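Side-chain contacts in putative HAD-hydrolase YfnB (PDB 3ED5), which is a putative hydrolase of the HAD superfamily that probably acts as a phosphatase on nucleotides, consistent with a 5'-nucleotidase activity: residues V128-T131 / Q132-L136; K93-R96 / F97-G101; P172-A176 / E177-I181; M160-Y163 / F164-V167. All blocks are in the same frame, centred on the assembly; numbering follows the deposited sequence. Where two conformers were deposited one is given.

Contact 1: V128-T131 / Q132-L136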
loop_
_atom_site.group_PDB
_atom_site.type_symbol
_atom_site.label_atom_id
_atom_site.label_comp_id
_atom_site.label_asym_id
_atom_site.label_seq_id
_atom_site.Cartn_x
_atom_site.Cartn_y
_atom_site.Cartn_z
ATOM N N VAL A 128 0.487 8.352 2.743
ATOM C CA VAL A 128 1.078 9.588 3.260
ATOM C C VAL A 128 2.567 9.373 3.609
ATOM O O VAL A 128 2.908 8.419 4.339
ATOM C CB VAL A 128 0.286 10.087 4.458
ATOM C CG1 VAL A 128 0.986 11.304 5.128
ATOM C CG2 VAL A 128 -1.128 10.434 3.979
ATOM N N SER A 129 3.431 10.261 3.098
ATOM C CA SER A 129 4.874 10.031 3.227
ATOM C C SER A 129 5.295 9.857 4.695
ATOM O O SER A 129 5.949 8.873 5.045
ATOM C CB SER A 129 5.683 11.163 2.580
ATOM O OG SER A 129 7.039 10.751 2.585
ATOM N N HIS A 130 4.871 10.795 5.556
ATOM C CA HIS A 130 5.267 10.701 6.955
ATOM C C HIS A 130 4.874 9.351 7.565
ATOM O O HIS A 130 5.642 8.756 8.335
ATOM C CB HIS A 130 4.650 11.826 7.785
ATOM C CG HIS A 130 5.197 11.865 9.167
ATOM N ND1 HIS A 130 4.458 11.487 10.266
ATOM C CD2 HIS A 130 6.443 12.139 9.620
ATOM C CE1 HIS A 130 5.210 11.581 11.347
ATOM N NE2 HIS A 130 6.421 11.965 10.983
ATOM N N THR A 131 3.677 8.889 7.211
ATOM C CA THR A 131 3.109 7.669 7.760
ATOM C C THR A 131 3.925 6.451 7.324
ATOM O O THR A 131 4.228 5.565 8.134
ATOM C CB THR A 131 1.653 7.492 7.313
ATOM O OG1 THR A 131 0.880 8.582 7.820
ATOM C CG2 THR A 131 1.084 6.165 7.866
ATOM N N GLN A 132 4.310 6.429 6.052
ATOM C CA GLN A 132 4.989 5.259 5.514
ATOM C C GLN A 132 6.422 5.203 6.024
ATOM O O GLN A 132 6.894 4.122 6.420
ATOM C CB GLN A 132 4.936 5.287 3.974
ATOM C CG GLN A 132 3.480 5.302 3.347
ATOM C CD GLN A 132 2.556 4.211 3.894
ATOM O OE1 GLN A 132 2.218 4.195 5.090
ATOM N NE2 GLN A 132 2.066 3.358 3.010
ATOM N N TYR A 133 7.101 6.351 6.042
ATOM C CA TYR A 133 8.457 6.430 6.576
ATOM C C TYR A 133 8.465 5.954 8.044
ATOM O O TYR A 133 9.304 5.128 8.455
ATOM C CB TYR A 133 9.017 7.857 6.493
ATOM C CG TYR A 133 9.744 8.141 5.180
ATOM C CD1 TYR A 133 9.053 8.307 3.982
ATOM C CD2 TYR A 133 11.135 8.230 5.150
ATOM C CE1 TYR A 133 9.737 8.589 2.766
ATOM C CE2 TYR A 133 11.831 8.502 3.951
ATOM C CZ TYR A 133 11.121 8.689 2.770
ATOM O OH TYR A 133 11.816 8.955 1.594
ATOM N N LYS A 134 7.514 6.470 8.815
ATOM C CA LYS A 134 7.481 6.135 10.238
ATOM C C LYS A 134 7.230 4.647 10.491
ATOM O O LYS A 134 7.977 4.023 11.274
ATOM C CB LYS A 134 6.451 7.003 10.996
ATOM C CG LYS A 134 6.395 6.663 12.493
ATOM C CD LYS A 134 5.435 7.604 13.240
ATOM C CE LYS A 134 5.569 7.486 14.740
ATOM N NZ LYS A 134 5.262 6.103 15.219
ATOM N N ARG A 135 6.229 4.073 9.827
ATOM C CA ARG A 135 5.893 2.649 10.002
ATOM C C ARG A 135 7.006 1.729 9.469
ATOM O O ARG A 135 7.315 0.697 10.093
ATOM C CB ARG A 135 4.536 2.336 9.366
ATOM C CG ARG A 135 3.389 3.018 10.180
ATOM C CD ARG A 135 2.110 3.011 9.381
ATOM N NE ARG A 135 1.662 1.628 9.084
ATOM C CZ ARG A 135 1.355 1.152 7.876
ATOM N NH1 ARG A 135 1.444 1.913 6.778
ATOM N NH2 ARG A 135 0.935 -0.108 7.771
ATOM N N LEU A 136 7.653 2.121 8.368
ATOM C CA LEU A 136 8.803 1.346 7.914
ATOM C C LEU A 136 9.966 1.422 8.906
ATOM O O LEU A 136 10.706 0.422 9.085
ATOM C CB LEU A 136 9.281 1.808 6.516
ATOM C CG LEU A 136 8.312 1.448 5.389
ATOM C CD1 LEU A 136 8.692 2.242 4.125
ATOM C CD2 LEU A 136 8.227 -0.071 5.114
#

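Contact 2: K93-R96 / F97-G101. With FMT (formic acid), chain B.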
loop_
_atom_site.group_PDB
_atom_site.type_symbol
_atom_site.label_atom_id
_atom_site.label_comp_id
_atom_site.label_asym_id
_atom_site.label_seq_id
_atom_site.Cartn_x
_atom_site.Cartn_y
_atom_site.Cartn_z
ATOM N N LYS A 93 -6.740 12.857 14.125
ATOM C CA LYS A 93 -6.707 11.920 15.270
ATOM C C LYS A 93 -6.452 10.476 14.824
ATOM O O LYS A 93 -5.631 9.755 15.398
ATOM C CB LYS A 93 -8.019 12.003 16.089
ATOM C CG LYS A 93 -8.177 13.309 16.830
ATOM C CD LYS A 93 -9.601 13.437 17.378
ATOM C CE LYS A 93 -9.775 14.685 18.217
ATOM N NZ LYS A 93 -9.952 14.364 19.661
ATOM N N TYR A 94 -7.165 10.061 13.786
ATOM C CA TYR A 94 -7.009 8.755 13.200
ATOM C C TYR A 94 -5.564 8.542 12.749
ATOM O O TYR A 94 -4.955 7.466 12.990
ATOM C CB TYR A 94 -7.884 8.688 11.955
ATOM C CG TYR A 94 -7.783 7.378 11.236
ATOM C CD1 TYR A 94 -8.284 6.235 11.823
ATOM C CD2 TYR A 94 -7.193 7.279 9.965
ATOM C CE1 TYR A 94 -8.254 5.018 11.188
ATOM C CE2 TYR A 94 -7.166 6.021 9.288
ATOM C CZ TYR A 94 -7.698 4.901 9.946
ATOM O OH TYR A 94 -7.737 3.634 9.421
ATOM N N ARG A 95 -5.037 9.572 12.111
ATOM C CA ARG A 95 -3.684 9.511 11.505
ATOM C C ARG A 95 -2.613 9.186 12.567
ATOM O O ARG A 95 -1.672 8.396 12.327
ATOM C CB ARG A 95 -3.376 10.877 10.832
ATOM C CG ARG A 95 -1.957 11.031 10.244
ATOM C CD ARG A 95 -1.718 10.082 9.096
ATOM N NE ARG A 95 -2.813 10.020 8.087
ATOM C CZ ARG A 95 -2.856 9.143 7.092
ATOM N NH1 ARG A 95 -1.844 8.286 6.911
ATOM N NH2 ARG A 95 -3.883 9.124 6.238
ATOM N N ARG A 96 -2.718 9.839 13.718
ATOM C CA ARG A 96 -1.783 9.605 14.807
ATOM C C ARG A 96 -1.810 8.137 15.254
ATOM O O ARG A 96 -0.745 7.515 15.422
ATOM C CB ARG A 96 -2.022 10.563 15.966
ATOM C CG ARG A 96 -0.889 10.546 16.963
ATOM C CD ARG A 96 -1.085 9.473 18.011
ATOM N NE ARG A 96 -2.078 9.895 18.993
ATOM C CZ ARG A 96 -2.268 9.310 20.171
ATOM N NH1 ARG A 96 -1.538 8.245 20.519
ATOM N NH2 ARG A 96 -3.194 9.792 20.993
ATOM N N PHE A 97 -3.014 7.583 15.418
ATOM C CA PHE A 97 -3.148 6.170 15.801
ATOM C C PHE A 97 -2.684 5.214 14.708
ATOM O O PHE A 97 -2.043 4.209 15.004
ATOM C CB PHE A 97 -4.587 5.818 16.139
ATOM C CG PHE A 97 -5.141 6.568 17.325
ATOM C CD1 PHE A 97 -4.424 6.642 18.525
ATOM C CD2 PHE A 97 -6.394 7.174 17.238
ATOM C CE1 PHE A 97 -4.953 7.323 19.653
ATOM C CE2 PHE A 97 -6.937 7.857 18.360
ATOM C CZ PHE A 97 -6.212 7.934 19.560
ATOM N N LEU A 98 -2.996 5.529 13.455
ATOM C CA LEU A 98 -2.544 4.709 12.345
ATOM C C LEU A 98 -1.020 4.683 12.322
ATOM O O LEU A 98 -0.419 3.635 12.021
ATOM C CB LEU A 98 -3.049 5.296 11.017
ATOM C CG LEU A 98 -2.917 4.415 9.776
ATOM C CD1 LEU A 98 -3.892 3.193 9.899
ATOM C CD2 LEU A 98 -3.245 5.225 8.531
ATOM N N GLU A 99 -0.401 5.820 12.650
ATOM C CA GLU A 99 1.066 5.930 12.582
ATOM C C GLU A 99 1.759 5.179 13.698
ATOM O O GLU A 99 2.968 5.075 13.703
ATOM C CB GLU A 99 1.530 7.405 12.536
ATOM C CG GLU A 99 1.245 8.015 11.181
ATOM C CD GLU A 99 1.653 9.484 11.047
ATOM O OE1 GLU A 99 1.872 10.159 12.089
ATOM O OE2 GLU A 99 1.718 9.951 9.887
ATOM N N GLU A 100 0.999 4.677 14.665
ATOM C CA GLU A 100 1.547 3.817 15.699
ATOM C C GLU A 100 1.389 2.319 15.417
ATOM O O GLU A 100 1.792 1.496 16.227
ATOM C CB GLU A 100 0.958 4.178 17.048
ATOM C CG GLU A 100 1.466 5.543 17.544
ATOM C CD GLU A 100 0.751 6.025 18.789
ATOM O OE1 GLU A 100 -0.468 6.271 18.759
ATOM O OE2 GLU A 100 1.443 6.204 19.793
ATOM N N GLY A 101 0.792 1.982 14.286
ATOM C CA GLY A 101 0.583 0.587 13.891
ATOM C C GLY A 101 1.615 0.223 12.826
ATOM O O GLY A 101 1.540 0.729 11.707
HETATM C C FMT B . -4.445 5.709 4.861
HETATM O O1 FMT B . -5.507 5.541 5.435
HETATM O O2 FMT B . -3.964 6.808 4.650
#

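Contact 3: P172-A176 / E177-I181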
loop_
_atom_site.group_PDB
_atom_site.type_symbol
_atom_site.label_atom_id
_atom_site.label_comp_id
_atom_site.label_asym_id
_atom_site.label_seq_id
_atom_site.Cartn_x
_atom_site.Cartn_y
_atom_site.Cartn_z
ATOM N N PRO A 172 19.033 4.020 -10.828
ATOM C CA PRO A 172 20.244 4.000 -11.675
ATOM C C PRO A 172 20.244 2.742 -12.546
ATOM O O PRO A 172 19.964 1.653 -12.031
ATOM C CB PRO A 172 21.376 3.943 -10.642
ATOM C CG PRO A 172 20.749 4.386 -9.335
ATOM C CD PRO A 172 19.375 3.863 -9.400
ATOM N N GLN A 173 20.506 2.908 -13.854
ATOM C CA GLN A 173 20.546 1.778 -14.795
ATOM C C GLN A 173 19.228 0.991 -14.828
ATOM O O GLN A 173 19.218 -0.244 -14.958
ATOM C CB GLN A 173 21.717 0.838 -14.460
ATOM C CG GLN A 173 23.097 1.489 -14.550
ATOM C CD GLN A 173 23.599 1.585 -15.970
ATOM O OE1 GLN A 173 23.264 2.521 -16.693
ATOM N NE2 GLN A 173 24.413 0.620 -16.377
ATOM N N PHE A 174 18.110 1.703 -14.704
ATOM C CA PHE A 174 16.790 1.064 -14.696
ATOM C C PHE A 174 16.549 0.244 -15.965
ATOM O O PHE A 174 16.724 0.766 -17.069
ATOM C CB PHE A 174 15.667 2.110 -14.587
ATOM C CG PHE A 174 14.293 1.509 -14.755
ATOM C CD1 PHE A 174 13.601 1.645 -15.957
ATOM C CD2 PHE A 174 13.740 0.740 -13.747
ATOM C CE1 PHE A 174 12.354 1.044 -16.127
ATOM C CE2 PHE A 174 12.515 0.129 -13.924
ATOM C CZ PHE A 174 11.821 0.295 -15.122
ATOM N N SER A 175 16.140 -1.012 -15.796
ATOM C CA SER A 175 15.663 -1.848 -16.896
ATOM C C SER A 175 14.307 -2.451 -16.527
ATOM O O SER A 175 14.231 -3.234 -15.586
ATOM C CB SER A 175 16.682 -2.970 -17.170
ATOM O OG SER A 175 16.121 -4.020 -17.950
ATOM N N ALA A 176 13.264 -2.119 -17.287
ATOM C CA ALA A 176 11.923 -2.691 -17.052
ATOM C C ALA A 176 11.936 -4.220 -17.087
ATOM O O ALA A 176 11.336 -4.859 -16.226
ATOM C CB ALA A 176 10.911 -2.154 -18.056
ATOM N N GLU A 177 12.669 -4.794 -18.051
ATOM C CA GLU A 177 12.707 -6.244 -18.237
ATOM C C GLU A 177 13.216 -6.991 -16.994
ATOM O O GLU A 177 12.897 -8.165 -16.797
ATOM C CB GLU A 177 13.609 -6.561 -19.431
ATOM C CG GLU A 177 13.679 -8.004 -19.769
ATOM C CD GLU A 177 14.679 -8.271 -20.867
ATOM O OE1 GLU A 177 15.051 -7.321 -21.586
ATOM O OE2 GLU A 177 15.092 -9.441 -21.006
ATOM N N HIS A 178 14.003 -6.314 -16.165
ATOM C CA HIS A 178 14.605 -6.921 -14.971
ATOM C C HIS A 178 14.025 -6.374 -13.688
ATOM O O HIS A 178 14.676 -6.420 -12.635
ATOM C CB HIS A 178 16.109 -6.692 -14.996
ATOM C CG HIS A 178 16.755 -7.280 -16.204
ATOM N ND1 HIS A 178 17.142 -8.602 -16.267
ATOM C CD2 HIS A 178 17.031 -6.743 -17.417
ATOM C CE1 HIS A 178 17.660 -8.848 -17.461
ATOM N NE2 HIS A 178 17.592 -7.740 -18.179
ATOM N N THR A 179 12.813 -5.840 -13.796
ATOM C CA THR A 179 12.127 -5.266 -12.661
ATOM C C THR A 179 10.793 -5.967 -12.395
ATOM O O THR A 179 10.036 -6.256 -13.328
ATOM C CB THR A 179 11.871 -3.762 -12.902
ATOM O OG1 THR A 179 13.110 -3.101 -13.138
ATOM C CG2 THR A 179 11.138 -3.093 -11.692
ATOM N N LEU A 180 10.490 -6.194 -11.114
ATOM C CA LEU A 180 9.227 -6.794 -10.705
ATOM C C LEU A 180 8.553 -5.853 -9.717
ATOM O O LEU A 180 9.216 -5.374 -8.768
ATOM C CB LEU A 180 9.499 -8.149 -10.012
ATOM C CG LEU A 180 8.223 -8.891 -9.516
ATOM C CD1 LEU A 180 7.336 -9.364 -10.685
ATOM C CD2 LEU A 180 8.657 -10.111 -8.675
ATOM N N ILE A 181 7.243 -5.624 -9.874
ATOM C CA ILE A 181 6.508 -4.934 -8.820
ATOM C C ILE A 181 5.649 -5.959 -8.050
ATOM O O ILE A 181 4.986 -6.800 -8.661
ATOM C CB ILE A 181 5.643 -3.753 -9.332
ATOM C CG1 ILE A 181 4.882 -3.096 -8.149
ATOM C CG2 ILE A 181 4.674 -4.195 -10.461
ATOM C CD1 ILE A 181 4.179 -1.725 -8.540
HETATM O O HOH W 1 9.389 -6.998 -15.791
#

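Contact 4: M160-Y163 / F164-V167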
loop_
_atom_site.group_PDB
_atom_site.type_symbol
_atom_site.label_atom_id
_atom_site.label_comp_id
_atom_site.label_asym_id
_atom_site.label_seq_id
_atom_site.Cartn_x
_atom_site.Cartn_y
_atom_site.Cartn_z
HETATM N N MSE A 160 -1.058 5.479 -12.295
HETATM C CA MSE A 160 -0.729 6.360 -13.440
HETATM C C MSE A 160 0.671 6.110 -13.983
HETATM O O MSE A 160 1.637 6.061 -13.224
HETATM C CB MSE A 160 -0.869 7.837 -13.072
HETATM C CG MSE A 160 -2.296 8.243 -12.654
HETATM SE SE MSE A 160 -3.699 7.811 -13.985
HETATM C CE MSE A 160 -4.278 6.097 -13.334
ATOM N N LYS A 161 0.759 5.968 -15.304
ATOM C CA LYS A 161 2.050 5.820 -15.979
ATOM C C LYS A 161 3.023 6.933 -15.562
ATOM O O LYS A 161 4.213 6.671 -15.351
ATOM C CB LYS A 161 1.832 5.709 -17.503
ATOM C CG LYS A 161 1.145 6.916 -18.171
ATOM C CD LYS A 161 0.817 6.668 -19.657
ATOM C CE LYS A 161 0.277 7.931 -20.359
ATOM N NZ LYS A 161 0.131 7.685 -21.830
ATOM N N GLU A 162 2.534 8.162 -15.348
ATOM C CA GLU A 162 3.486 9.218 -14.987
ATOM C C GLU A 162 4.092 9.063 -13.582
ATOM O O GLU A 162 5.185 9.550 -13.295
ATOM C CB GLU A 162 2.882 10.599 -15.205
ATOM C CG GLU A 162 2.389 10.873 -16.661
ATOM C CD GLU A 162 0.934 10.428 -16.933
ATOM O OE1 GLU A 162 0.348 9.625 -16.157
ATOM O OE2 GLU A 162 0.345 10.914 -17.950
ATOM N N TYR A 163 3.372 8.420 -12.672
ATOM C CA TYR A 163 4.003 8.068 -11.405
ATOM C C TYR A 163 5.216 7.123 -11.664
ATOM O O TYR A 163 6.328 7.319 -11.147
ATOM C CB TYR A 163 3.003 7.421 -10.435
ATOM C CG TYR A 163 3.700 6.798 -9.250
ATOM C CD1 TYR A 163 4.016 7.566 -8.122
ATOM C CD2 TYR A 163 4.096 5.443 -9.275
ATOM C CE1 TYR A 163 4.688 6.989 -7.009
ATOM C CE2 TYR A 163 4.785 4.857 -8.185
ATOM C CZ TYR A 163 5.083 5.638 -7.070
ATOM O OH TYR A 163 5.734 5.069 -5.992
ATOM N N PHE A 164 4.995 6.095 -12.464
ATOM C CA PHE A 164 6.096 5.168 -12.741
ATOM C C PHE A 164 7.239 5.815 -13.502
ATOM O O PHE A 164 8.387 5.509 -13.232
ATOM C CB PHE A 164 5.577 3.906 -13.405
ATOM C CG PHE A 164 4.779 3.071 -12.456
ATOM C CD1 PHE A 164 5.432 2.283 -11.509
ATOM C CD2 PHE A 164 3.387 3.141 -12.438
ATOM C CE1 PHE A 164 4.708 1.543 -10.565
ATOM C CE2 PHE A 164 2.655 2.400 -11.498
ATOM C CZ PHE A 164 3.321 1.589 -10.574
ATOM N N ASN A 165 6.930 6.761 -14.384
ATOM C CA ASN A 165 8.021 7.465 -15.102
ATOM C C ASN A 165 8.951 8.128 -14.107
ATOM O O ASN A 165 10.181 8.139 -14.272
ATOM C CB ASN A 165 7.503 8.573 -16.027
ATOM C CG ASN A 165 6.747 8.054 -17.227
ATOM O OD1 ASN A 165 6.813 6.862 -17.579
ATOM N ND2 ASN A 165 6.023 8.955 -17.881
ATOM N N TYR A 166 8.345 8.744 -13.090
ATOM C CA TYR A 166 9.073 9.435 -12.048
ATOM C C TYR A 166 10.028 8.484 -11.306
ATOM O O TYR A 166 11.226 8.800 -11.105
ATOM C CB TYR A 166 8.056 10.078 -11.062
ATOM C CG TYR A 166 8.702 10.802 -9.904
ATOM C CD1 TYR A 166 8.777 12.198 -9.885
ATOM C CD2 TYR A 166 9.193 10.092 -8.801
ATOM C CE1 TYR A 166 9.383 12.864 -8.798
ATOM C CE2 TYR A 166 9.792 10.736 -7.737
ATOM C CZ TYR A 166 9.881 12.107 -7.740
ATOM O OH TYR A 166 10.476 12.734 -6.663
ATOM N N VAL A 167 9.503 7.313 -10.948
ATOM C CA VAL A 167 10.279 6.267 -10.263
ATOM C C VAL A 167 11.420 5.787 -11.170
ATOM O O VAL A 167 12.581 5.692 -10.730
ATOM C CB VAL A 167 9.401 5.076 -9.943
ATOM C CG1 VAL A 167 10.223 3.880 -9.373
ATOM C CG2 VAL A 167 8.321 5.513 -8.934
#

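Contact 1: V128-T131 / Q132-L136
Thr-131 and Arg-135, one helical turn apart, extend alongside each other in the same direction, with CG2 of Thr-131 3.6 Å from CD of Arg-135. This apolar touch follows from chi1 of Thr-131 (-62°), which sets the methyl anti to the backbone N; OG1, on the other branch, bonds to Glu-99 and Arg-95. A threonine suits a place that needs one greasy and one polar branch.

Polar contacts gather about Gln-132. Its chain bends at chi2, and OE1 lies in the plane of the Arg-135 guanidinium at its edge, where NH1 gives it a weak bond of 2.9 Å. Both residues also turn to Asp-15: NH1 of Arg-135 forms a salt bridge with it, and NE2 of Gln-132 donates to it and to Thr-125.

The aromatic contribution comes from Tyr-133, whose CD1 edge lies 3.3 Å from Ser-129 O, with Ser-129 OG 3.5 Å from CE1.

Among backbone bonds, Gln-132 N to Val-128 O (3.0 Å) opens the helix from the N-cap residue, and Tyr-133 N to Ser-129 O is almost straight at 175°. Glu-152 accepts from Ser-129 N in this first turn.

Helix 129-138 thus begins just after strand 120-125 in a beta-alpha-beta unit of the Rossmann-like HAD core, with Gln-132 about 6 Å, side chain to side chain, from Asp-13, the probable nucleophile.

Contact 2: K93-R96 / F97-G101
The backbone continues helix 87-98, Leu-98 N donating to Tyr-94 O at 2.8 Å, and Leu-98 to Gly-101 then form a type I beta turn. That turn brings Glu-100 beside Arg-96, whose chain folds back through bends at chi2 and chi3, and NH1 of Arg-96 meets OE1 of Glu-100 in a 2.9 Å salt bridge. The bond reaches the syn side of the carboxylate, 23° out of its plane. The same guanidinium has Phe-97 CE1 over one face, 3.3 Å from NH2, with ring and guanidinium planes 47° apart; a long, flexible arginine can serve both partners at an exposed site.

Helix 87-98 belongs to the run of helices between strand 9-12 and strand 120-125, where HAD proteins of the C1 type carry their helical cap. The Tyr-94 ring packs against helix 21-35 and the ring of Phe-74, and its OH lies 3.9 Å from CD1 of Leu-98.

The other leucine methyl, CD2, covers a face of the Arg-95 guanidinium, 3.7 Å from NH1. At the edge of that flat group, NH2 binds O2 of a formic acid molecule, probably bound as formate, at 2.8 Å, and NH1 adds a weak bond; Arg-73 grips the same molecule, which probably came from the crystallisation liquor. Glu-99 lays OE2 3.5 Å from CD of Arg-95, but this oxygen is hydrogen-bonded to His-130, besides Thr-131, on helix 129-138.

Contact 3: P172-A176 / E177-I181
Thr-179 closes on the loop before it, and its side chain meets main-chain oxygens and the Phe-174 ring. CB lies 3.5 Å from Ala-176 O. With chi1 at -58°, OG1 stands beside its own backbone N, where it donates to Ser-175 O at 2.7 Å; this hydroxyl also lies 3.4 Å from CE2 of Phe-174, whose ring crosses the threonine at about a right angle and stacks on Phe-168. CG2, the other branch, lies farther from the same CE2.

Ser-175 O accepts a second bond, from His-178 N at 3.1 Å. The two donors come from opposite faces of the carbonyl plane, OG1 being 42° out of it. Thr-179 N bonds in turn to Ala-176 O at 3.0 Å, so a short 3-10 turn leads into strand 179-183 of the central sheet. Water 1 donates to both Ala-176 O and Thr-179 O, tying the turn to the start of the strand. Ser-175 OG sits in the plane of the His-178 ring at its edge, 2.9 Å from CD2, while ND1 of that ring is held by Arg-6 O.

At Thr-179 a valine keeps the shape but has no hydroxyl, and Ser-175 O would probably be left with one donor fewer and the turn less firmly tied to the strand.

The chemistry implies a turn fixed mainly by main-chain acceptors, one of them satisfied by a buried hydroxyl.

Contact 4: M160-Y163 / F164-V167
Tyr-163 drives the edge of its ring into the face of Phe-164, its CD2 standing 3.8 Å above the Phe-164 ring plane over the centre. The ring centroids are 5.1 Å apart and the planes 88° apart, a T-shaped pair. Neighbours in sequence can meet this way because their first torsions differ: CG of Tyr-163 is anti to the backbone N (chi1 168°), whereas CG of Phe-164 is anti to the carbonyl carbon.

Val-167, one turn on, sets CG2 over the face of the tyrosine ring in a CH-pi contact, 4.1 Å from its centroid and 3.7 Å from CE2. The tyrosine is thus engaged by edge and face at once, and its OH is bonded to Phe-149 O, which satisfies the one polar atom of this buried side chain.

The i to i+4 bonds continue through Val-167 N to Tyr-163 O at 3.2 Å, but that of Phe-164 N to Met-160 O, at the start of the helix, is weak. The ring end of Tyr-166 leads away and forms a cation-pi pair with Arg-170.

With an alanine at Phe-164 the tyrosine edge would probably lose the face it abuts, leaving a gap beside Ala-196 and the ring freer to shift.

The buried rings and valine lie on helix 161-169, in the crossover between strand 147-150 and strand 179-183 of the parallel alpha/beta sheet.

Overall arrangement
Contacts 1 and 2 meet directly through hydrogen bonds, among them one from Arg-135 NE to Gly-101 O at 2.8 Å; their charged and polar groups join the helical cap region to helix 129-138, in the crossover from strand 120-125 to strand 147-150. Contacts 3 and 4 form a second pair on the chain's other side from contact 2, touching through Ile-181 and Phe-164 as helix 161-169 leads to strand 179-183. Contact 4 is dominated by buried rings and a valine, contact 3 by main-chain acceptors near the surface. Contacts 1, 2 and 4 are partly buried, and contacts 2 and 3 lie farthest apart, about 34 Å between centres.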